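Long-range contacts in ABC transporter sugar binding protein (Xanthomonas axonopodis pv. citri, PDB 3UOR), which probably binds maltose or a related sugar in the periplasm and hands it to its ABC transporter for uptake: residues Ile187-Asn192 with Gly237-Val242; Asn249-Phe254 with Val269-Leu274. All blocks are in the same frame, centred on the assembly; numbering follows the deposited sequence.

Contact 1 of 2, residues Ile187-Asn192 with Gly237-Val242; sequences ILMPLN and GWAPKV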
loop_
_atom_site.group_PDB
_atom_site.type_symbol
_atom_site.label_atom_id
_atom_site.label_comp_id
_atom_site.label_asym_id
_atom_site.label_seq_id
_atom_site.Cartn_x
_atom_site.Cartn_y
_atom_site.Cartn_z
ATOM N N ILE A 187 11.613 -2.930 -17.356
ATOM C CA ILE A 187 10.998 -2.850 -16.029
ATOM C C ILE A 187 10.861 -4.220 -15.375
ATOM O O ILE A 187 10.588 -5.218 -16.051
ATOM C CB ILE A 187 9.596 -2.208 -16.110
ATOM C CG1 ILE A 187 9.004 -1.977 -14.717
ATOM C CG2 ILE A 187 8.658 -3.087 -16.924
ATOM C CD1 ILE A 187 7.720 -1.132 -14.764
ATOM N N LEU A 188 11.046 -4.255 -14.060
ATOM C CA LEU A 188 10.839 -5.458 -13.270
ATOM C C LEU A 188 9.549 -5.380 -12.443
ATOM O O LEU A 188 9.385 -4.485 -11.610
ATOM C CB LEU A 188 12.028 -5.695 -12.330
ATOM C CG LEU A 188 11.784 -6.822 -11.325
ATOM C CD1 LEU A 188 11.686 -8.150 -12.052
ATOM C CD2 LEU A 188 12.877 -6.869 -10.262
ATOM N N MET A 189 8.644 -6.320 -12.699
ATOM C CA MET A 189 7.401 -6.485 -11.963
ATOM C C MET A 189 7.235 -7.985 -11.722
ATOM O O MET A 189 6.705 -8.697 -12.578
ATOM C CB MET A 189 6.203 -6.008 -12.798
ATOM C CG MET A 189 6.242 -4.553 -13.245
ATOM S SD MET A 189 4.704 -4.025 -14.042
ATOM C CE MET A 189 4.746 -5.050 -15.548
ATOM N N PRO A 190 7.696 -8.477 -10.565
ATOM C CA PRO A 190 7.654 -9.923 -10.301
ATOM C C PRO A 190 6.238 -10.480 -10.384
ATOM O O PRO A 190 5.338 -9.926 -9.773
ATOM C CB PRO A 190 8.196 -10.043 -8.876
ATOM C CG PRO A 190 8.982 -8.785 -8.657
ATOM C CD PRO A 190 8.266 -7.716 -9.441
ATOM N N LEU A 191 6.061 -11.570 -11.128
ATOM C CA LEU A 191 4.745 -12.145 -11.406
ATOM C C LEU A 191 4.026 -12.728 -10.181
ATOM O O LEU A 191 2.824 -12.986 -10.231
ATOM C CB LEU A 191 4.880 -13.219 -12.486
ATOM C CG LEU A 191 5.089 -12.677 -13.902
ATOM C CD1 LEU A 191 5.502 -13.779 -14.869
ATOM C CD2 LEU A 191 3.824 -11.981 -14.387
ATOM N N ASN A 192 4.762 -12.935 -9.092
ATOM C CA ASN A 192 4.183 -13.450 -7.853
ATOM C C ASN A 192 3.562 -12.352 -6.985
ATOM O O ASN A 192 2.943 -12.646 -5.964
ATOM C CB ASN A 192 5.252 -14.177 -7.030
ATOM C CG ASN A 192 6.418 -13.273 -6.683
ATOM O OD1 ASN A 192 7.197 -12.889 -7.557
ATOM N ND2 ASN A 192 6.532 -12.906 -5.409
ATOM N N GLY A 237 8.381 -7.990 -24.191
ATOM C CA GLY A 237 9.728 -8.198 -23.700
ATOM C C GLY A 237 10.230 -6.998 -22.908
ATOM O O GLY A 237 11.440 -6.858 -22.699
ATOM N N TRP A 238 9.317 -6.129 -22.469
ATOM C CA TRP A 238 9.718 -4.953 -21.676
ATOM C C TRP A 238 9.982 -5.382 -20.237
ATOM O O TRP A 238 10.934 -4.913 -19.601
ATOM C CB TRP A 238 8.668 -3.837 -21.724
ATOM C CG TRP A 238 8.416 -3.325 -23.101
ATOM C CD1 TRP A 238 9.280 -3.344 -24.146
ATOM C CD2 TRP A 238 7.215 -2.708 -23.580
ATOM N NE1 TRP A 238 8.700 -2.775 -25.253
ATOM C CE2 TRP A 238 7.428 -2.378 -24.932
ATOM C CE3 TRP A 238 5.986 -2.388 -22.994
ATOM C CZ2 TRP A 238 6.448 -1.760 -25.717
ATOM C CZ3 TRP A 238 5.010 -1.781 -23.774
ATOM C CH2 TRP A 238 5.247 -1.476 -25.120
ATOM N N ALA A 239 9.145 -6.296 -19.750
ATOM C CA ALA A 239 9.270 -6.862 -18.420
ATOM C C ALA A 239 9.555 -8.357 -18.506
ATOM O O ALA A 239 8.833 -9.071 -19.187
ATOM C CB ALA A 239 7.994 -6.660 -17.668
ATOM N N PRO A 240 10.571 -8.836 -17.769
ATOM C CA PRO A 240 10.906 -10.268 -17.762
ATOM C C PRO A 240 9.803 -11.090 -17.116
ATOM O O PRO A 240 9.122 -10.627 -16.189
ATOM C CB PRO A 240 12.169 -10.332 -16.893
ATOM C CG PRO A 240 12.043 -9.125 -15.962
ATOM C CD PRO A 240 11.414 -8.059 -16.836
ATOM N N LYS A 241 9.638 -12.316 -17.598
ATOM C CA LYS A 241 8.625 -13.211 -17.065
ATOM C C LYS A 241 9.185 -14.000 -15.888
ATOM O O LYS A 241 9.482 -15.188 -16.012
ATOM C CB LYS A 241 8.117 -14.148 -18.172
ATOM C CG LYS A 241 7.329 -13.418 -19.250
ATOM C CD LYS A 241 6.829 -14.371 -20.313
ATOM C CE LYS A 241 6.057 -13.612 -21.377
ATOM N NZ LYS A 241 5.607 -14.482 -22.514
ATOM N N VAL A 242 9.335 -13.335 -14.749
ATOM C CA VAL A 242 9.942 -13.967 -13.581
ATOM C C VAL A 242 9.167 -13.692 -12.308
ATOM O O VAL A 242 8.428 -12.701 -12.229
ATOM C CB VAL A 242 11.389 -13.491 -13.373
ATOM C CG1 VAL A 242 12.284 -13.984 -14.508
ATOM C CG2 VAL A 242 11.440 -11.988 -13.300
#
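L188 reaches P240 and V242 with a single methyl, CD1, which lies 4.0 Å from P240 CG and equally 4.0 Å from V242 CG2. Its CB starts out away from the other segment, but with CG anti to the backbone N (chi1 171°) the branch swings back, and the leucine crosses both partners at about a right angle. At the start of the strand the I187 methyl CG2 meets A239 CB at 3.7 Å, while the end of the side chain leads away from 237-242, and I187 also packs on M169 and M173 of helix 166-180. M189, bent at chi3, brings its CE to the same alanine methyl. Strand 187-188 pairs in parallel with strand 259-264 in the mixed sheet of this periplasmic-binding fold, and 237-242 opens at G237, the positive-phi residue of the Schellman motif that ends helix 221-235. Two backbone bonds join the segments: I187 N to W238 O, 3.1 Å, and L191 N to V242 O, 2.8 Å and nearly straight (N-H...O angle 175°). Between them the I187 carbonyl O receives a CA-H...O contact from A239 CA at 3.2 Å, and P240 CD packs against it at 3.1 Å. Beyond the second bond, L191 points CD1 at the K241 backbone, 3.8 Å from K241 C; K241 is the centre of an inverse gamma turn, and its extended side chain bonds through NZ to Q235 OE1.

Contact 2 of 2, residues Asn249-Phe254 with Val269-Leu274; sequences NVWYEF and VREFKL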
loop_
_atom_site.group_PDB
_atom_site.type_symbol
_atom_site.label_atom_id
_atom_site.label_comp_id
_atom_site.label_asym_id
_atom_site.label_seq_id
_atom_site.Cartn_x
_atom_site.Cartn_y
_atom_site.Cartn_z
ATOM N N ASN A 249 18.931 -10.490 -6.796
ATOM C CA ASN A 249 18.870 -9.410 -5.823
ATOM C C ASN A 249 18.339 -8.138 -6.494
ATOM O O ASN A 249 18.999 -7.594 -7.382
ATOM C CB ASN A 249 20.266 -9.187 -5.256
ATOM C CG ASN A 249 20.307 -8.088 -4.235
ATOM O OD1 ASN A 249 20.092 -6.918 -4.553
ATOM N ND2 ASN A 249 20.593 -8.452 -2.992
ATOM N N VAL A 250 17.153 -7.668 -6.092
ATOM C CA VAL A 250 16.494 -6.599 -6.848
ATOM C C VAL A 250 17.331 -5.337 -6.900
ATOM O O VAL A 250 17.317 -4.629 -7.897
ATOM C CB VAL A 250 15.071 -6.278 -6.349
ATOM C CG1 VAL A 250 14.169 -7.507 -6.490
ATOM C CG2 VAL A 250 15.098 -5.776 -4.902
ATOM N N TRP A 251 18.088 -5.066 -5.844
ATOM C CA TRP A 251 18.884 -3.841 -5.821
ATOM C C TRP A 251 20.112 -3.927 -6.719
ATOM O O TRP A 251 20.401 -3.004 -7.489
ATOM C CB TRP A 251 19.235 -3.450 -4.381
ATOM C CG TRP A 251 18.013 -3.450 -3.522
ATOM C CD1 TRP A 251 16.957 -2.582 -3.599
ATOM C CD2 TRP A 251 17.688 -4.384 -2.484
ATOM N NE1 TRP A 251 16.004 -2.916 -2.669
ATOM C CE2 TRP A 251 16.427 -4.014 -1.970
ATOM C CE3 TRP A 251 18.346 -5.491 -1.934
ATOM C CZ2 TRP A 251 15.816 -4.701 -0.927
ATOM C CZ3 TRP A 251 17.735 -6.178 -0.909
ATOM C CH2 TRP A 251 16.477 -5.781 -0.414
ATOM N N TYR A 252 20.829 -5.042 -6.656
ATOM C CA TYR A 252 22.007 -5.193 -7.501
ATOM C C TYR A 252 21.668 -5.323 -8.979
ATOM O O TYR A 252 22.312 -4.698 -9.812
ATOM C CB TYR A 252 22.894 -6.327 -7.005
ATOM C CG TYR A 252 23.510 -5.973 -5.674
ATOM C CD1 TYR A 252 24.203 -4.770 -5.511
ATOM C CD2 TYR A 252 23.383 -6.815 -4.571
ATOM C CE1 TYR A 252 24.765 -4.424 -4.299
ATOM C CE2 TYR A 252 23.944 -6.475 -3.349
ATOM C CZ TYR A 252 24.632 -5.279 -3.223
ATOM O OH TYR A 252 25.195 -4.932 -2.020
ATOM N N GLU A 253 20.637 -6.098 -9.306
ATOM C CA GLU A 253 20.188 -6.187 -10.694
ATOM C C GLU A 253 19.843 -4.806 -11.257
ATOM O O GLU A 253 20.167 -4.487 -12.408
ATOM C CB GLU A 253 18.998 -7.138 -10.820
ATOM C CG GLU A 253 19.323 -8.587 -10.480
ATOM C CD GLU A 253 20.246 -9.257 -11.496
ATOM O OE1 GLU A 253 20.205 -10.502 -11.583
ATOM O OE2 GLU A 253 20.999 -8.551 -12.210
ATOM N N PHE A 254 19.196 -3.987 -10.433
ATOM C CA PHE A 254 18.828 -2.626 -10.810
ATOM C C PHE A 254 20.082 -1.817 -11.129
ATOM O O PHE A 254 20.187 -1.218 -12.206
ATOM C CB PHE A 254 18.025 -1.994 -9.673
ATOM C CG PHE A 254 17.664 -0.541 -9.875
ATOM C CD1 PHE A 254 16.496 -0.181 -10.521
ATOM C CD2 PHE A 254 18.455 0.466 -9.334
ATOM C CE1 PHE A 254 16.139 1.166 -10.655
ATOM C CE2 PHE A 254 18.111 1.813 -9.471
ATOM C CZ PHE A 254 16.956 2.163 -10.126
ATOM N N VAL A 269 13.680 2.771 -0.767
ATOM C CA VAL A 269 14.501 3.969 -0.908
ATOM C C VAL A 269 15.793 3.758 -0.123
ATOM O O VAL A 269 16.889 3.903 -0.669
ATOM C CB VAL A 269 13.765 5.249 -0.473
ATOM C CG1 VAL A 269 14.734 6.454 -0.421
ATOM C CG2 VAL A 269 12.626 5.541 -1.429
ATOM N N ARG A 270 15.660 3.364 1.142
ATOM C CA ARG A 270 16.830 3.116 1.982
ATOM C C ARG A 270 17.712 2.008 1.429
ATOM O O ARG A 270 18.934 2.154 1.363
ATOM C CB ARG A 270 16.427 2.789 3.421
ATOM C CG ARG A 270 17.609 2.837 4.390
ATOM C CD ARG A 270 17.178 2.678 5.853
ATOM N NE ARG A 270 16.093 3.581 6.269
ATOM C CZ ARG A 270 16.044 4.894 6.029
ATOM N NH1 ARG A 270 17.017 5.502 5.350
ATOM N NH2 ARG A 270 15.011 5.602 6.471
ATOM N N GLU A 271 17.089 0.906 1.023
ATOM C CA GLU A 271 17.832 -0.242 0.515
ATOM C C GLU A 271 18.668 0.090 -0.702
ATOM O O GLU A 271 19.800 -0.378 -0.814
ATOM C CB GLU A 271 16.884 -1.394 0.223
ATOM C CG GLU A 271 16.111 -1.814 1.456
ATOM C CD GLU A 271 17.032 -2.101 2.622
ATOM O OE1 GLU A 271 18.100 -2.710 2.407
ATOM O OE2 GLU A 271 16.700 -1.708 3.758
ATOM N N PHE A 272 18.124 0.891 -1.616
ATOM C CA PHE A 272 18.893 1.290 -2.791
ATOM C C PHE A 272 20.021 2.230 -2.374
ATOM O O PHE A 272 21.128 2.159 -2.907
ATOM C CB PHE A 272 18.020 2.003 -3.829
ATOM C CG PHE A 272 17.216 1.082 -4.711
ATOM C CD1 PHE A 272 17.833 0.285 -5.656
ATOM C CD2 PHE A 272 15.845 1.043 -4.620
ATOM C CE1 PHE A 272 17.089 -0.540 -6.482
ATOM C CE2 PHE A 272 15.099 0.210 -5.440
ATOM C CZ PHE A 272 15.716 -0.572 -6.367
ATOM N N LYS A 273 19.730 3.134 -1.441
ATOM C CA LYS A 273 20.748 4.051 -0.954
ATOM C C LYS A 273 21.957 3.270 -0.465
ATOM O O LYS A 273 23.095 3.605 -0.796
ATOM C CB LYS A 273 20.212 4.919 0.179
ATOM C CG LYS A 273 19.443 6.156 -0.256
ATOM C CD LYS A 273 18.927 6.896 0.976
ATOM C CE LYS A 273 18.103 8.134 0.639
ATOM N NZ LYS A 273 17.229 8.542 1.803
ATOM N N LEU A 274 21.705 2.218 0.310
ATOM C CA LEU A 274 22.783 1.430 0.895
ATOM C C LEU A 274 23.652 0.707 -0.134
ATOM O O LEU A 274 24.839 0.481 0.094
ATOM C CB LEU A 274 22.223 0.404 1.871
ATOM C CG LEU A 274 21.593 0.912 3.164
ATOM C CD1 LEU A 274 21.235 -0.277 4.025
ATOM C CD2 LEU A 274 22.553 1.839 3.898
#
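W251, F254 and F272 form an aromatic cluster in which the F272 ring lies between its two partners. The indole comes to it edge-on: W251 CD1 sits over the centre of the phenyl face, 3.5 Å from F272 CE1, and the two planes stand almost perpendicular (87°), a T-shaped pair. F272 in turn gives an edge to F254, where F272 CE1 is 3.3 Å from F254 CD2 and the ring centroids are 4.6 Å apart; here the planes are less steep, at 55°. F254 is brought to this place by a CG anti to its backbone N.

The second kind of interaction is CH-pi. E271 CB rests over one face of the indole, 3.7 Å from the centroid of the W251 five-membered ring. Separately, V250 CG2, from W251's own helix, covers the opposite face. Charge joins in through R275, which forms a salt bridge with E271 OE1 and a cation-pi pair with W251.

Capping bonds fix the start of the first helix: N249 OD1 accepts from Y252 N at 2.9 Å and, weakly, from W251 N. The axes of helices 250-254 and 269-274 approach to 9.8 Å and cross at -57°. F272 also meets F148 and W284, side chains of sheet strands, so this is a crossing of two helices around an aromatic cluster, laid against the mixed sheet of an alpha/beta periplasmic-binding protein.

The two contacts follow one another along the chain, both segments of contact 1 preceding those of contact 2, and their centres are about 17 Å apart. They nevertheless touch, L188 CD2 packing against V250 CG1 at 4.0 Å, so the first turn of helix 250-256 meets the end of strand 187-188. Strand 259-264 ties them further: Y262 is touched by L188 from contact 1 and by V250 and F272 from contact 2, and Y259 by L188 and F254. V247, in the loop between the contacts, packs on L188, V242 and E253. The centres lie about 20 Å and 19 Å from the centre of the chain, and both contacts belong to the fold around strand 259-264.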